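PDB 4C65: ochratoxinase from Aspergillus niger, which hydrolyses the mycotoxin ochratoxin A to ochratoxin alpha and L-phenylalanine, acting as a zinc-dependent carboxypeptidase of the amidohydrolase superfamily. Local coordinates for residues 60-65 and 364-369. Residues are numbered along the deposited sequence; the frame is centred on the assembly and turned at random.
Sequences VLMPGL and AATANA
T366 presses its methyl CG2 among M62, P63 and L65, and no hydrogen bond links the two segments. Most of the apolar contacts fall on T366, at CG2 and CB. M62 reaches it with its terminal methyl, CE to T366 CG2 at 4.0 Å. A bend at chi3 (-77°) turns that methyl toward the threonine. P63 lies across the threonine with its ring atoms CB and CG, and P63 CB is 3.9 Å from T366 CB. L65 brings in one branch: CD2 touches A365 CB at 3.9 Å and T366 CG2 at 4.0 Å. Backbone atoms add to the packing, with G64 O 3.9 Å from T366 CG2 and L65 C 3.8 Å from A365 O.

The hydroxyl of T366 turns back to helix 358-365, where OG1 bonds to I362 O. With chi1 at 61°, OG1 sits between the backbone N and the carbonyl carbon. The same torsion puts CG2 anti to the carbonyl carbon, facing P63 and L65.

M62 also packs on I362 of helix 358-365 and on I392 of strand 391-394. The contact thus joins strand 60-67, which runs on to the metal-binding H69 and H71, to the residues around A365 and T366, within the two-domain amidohydrolase fold.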
# COMPACT_ATOMS: atom_id res chain seq x y z
N VAL A 60 -21.89 54.94 -18.47
CA VAL A 60 -20.62 54.37 -18.92
C VAL A 60 -20.76 52.88 -19.20
O VAL A 60 -21.28 52.14 -18.37
CB VAL A 60 -19.50 54.58 -17.87
CG1 VAL A 60 -18.20 53.94 -18.32
CG2 VAL A 60 -19.30 56.07 -17.62
N LEU A 61 -20.22 52.46 -20.34
CA LEU A 61 -20.20 51.06 -20.71
C LEU A 61 -18.78 50.62 -21.07
O LEU A 61 -18.03 51.38 -21.70
CB LEU A 61 -21.12 50.82 -21.89
CG LEU A 61 -21.62 49.40 -22.10
CD1 LEU A 61 -22.67 49.01 -21.07
CD2 LEU A 61 -22.18 49.25 -23.51
N MET A 62 -18.42 49.40 -20.68
CA MET A 62 -17.09 48.86 -20.94
C MET A 62 -17.12 47.34 -20.91
O MET A 62 -18.14 46.73 -20.53
CB MET A 62 -16.10 49.40 -19.90
CG MET A 62 -16.40 49.03 -18.45
SD MET A 62 -15.07 49.55 -17.33
CE MET A 62 -13.85 48.27 -17.66
N PRO A 63 -16.02 46.70 -21.31
CA PRO A 63 -15.97 45.25 -21.18
C PRO A 63 -15.97 44.79 -19.75
O PRO A 63 -15.49 45.50 -18.86
CB PRO A 63 -14.63 44.86 -21.83
CG PRO A 63 -14.17 46.07 -22.56
CD PRO A 63 -14.75 47.23 -21.83
N GLY A 64 -16.52 43.61 -19.52
CA GLY A 64 -16.38 42.96 -18.20
C GLY A 64 -14.91 42.79 -17.83
O GLY A 64 -14.07 42.55 -18.70
N LEU A 65 -14.60 42.93 -16.55
CA LEU A 65 -13.23 42.93 -16.08
C LEU A 65 -12.68 41.52 -15.88
O LEU A 65 -13.41 40.61 -15.51
CB LEU A 65 -13.14 43.70 -14.77
CG LEU A 65 -13.39 45.20 -14.86
CD1 LEU A 65 -13.75 45.74 -13.49
CD2 LEU A 65 -12.14 45.88 -15.42
N ALA A 364 -5.36 46.70 -19.75
CA ALA A 364 -4.67 45.59 -19.08
C ALA A 364 -5.65 44.66 -18.33
O ALA A 364 -5.33 43.49 -18.11
CB ALA A 364 -3.61 46.12 -18.13
N ALA A 365 -6.81 45.18 -17.95
CA ALA A 365 -7.80 44.36 -17.26
C ALA A 365 -8.92 43.85 -18.15
O ALA A 365 -9.79 43.10 -17.70
CB ALA A 365 -8.38 45.13 -16.10
N THR A 366 -8.91 44.25 -19.42
CA THR A 366 -9.94 43.86 -20.35
C THR A 366 -9.35 43.30 -21.61
O THR A 366 -9.22 42.10 -21.76
CB THR A 366 -10.91 45.03 -20.64
OG1 THR A 366 -10.22 46.14 -21.24
CG2 THR A 366 -11.57 45.48 -19.38
N ALA A 367 -8.93 44.17 -22.52
CA ALA A 367 -8.50 43.74 -23.86
C ALA A 367 -7.31 42.76 -23.84
O ALA A 367 -7.28 41.82 -24.63
CB ALA A 367 -8.19 44.95 -24.75
N ASN A 368 -6.34 43.00 -22.97
CA ASN A 368 -5.12 42.21 -22.92
C ASN A 368 -5.29 40.95 -22.13
O ASN A 368 -4.56 39.99 -22.31
CB ASN A 368 -3.98 42.99 -22.27
CG ASN A 368 -3.41 44.07 -23.18
OD1 ASN A 368 -3.66 44.11 -24.38
ND2 ASN A 368 -2.64 44.97 -22.58
N ALA A 369 -6.27 40.95 -21.23
CA ALA A 369 -6.39 39.89 -20.22
C ALA A 369 -6.56 38.48 -20.78
O ALA A 369 -5.98 37.53 -20.24
CB ALA A 369 -7.50 40.22 -19.27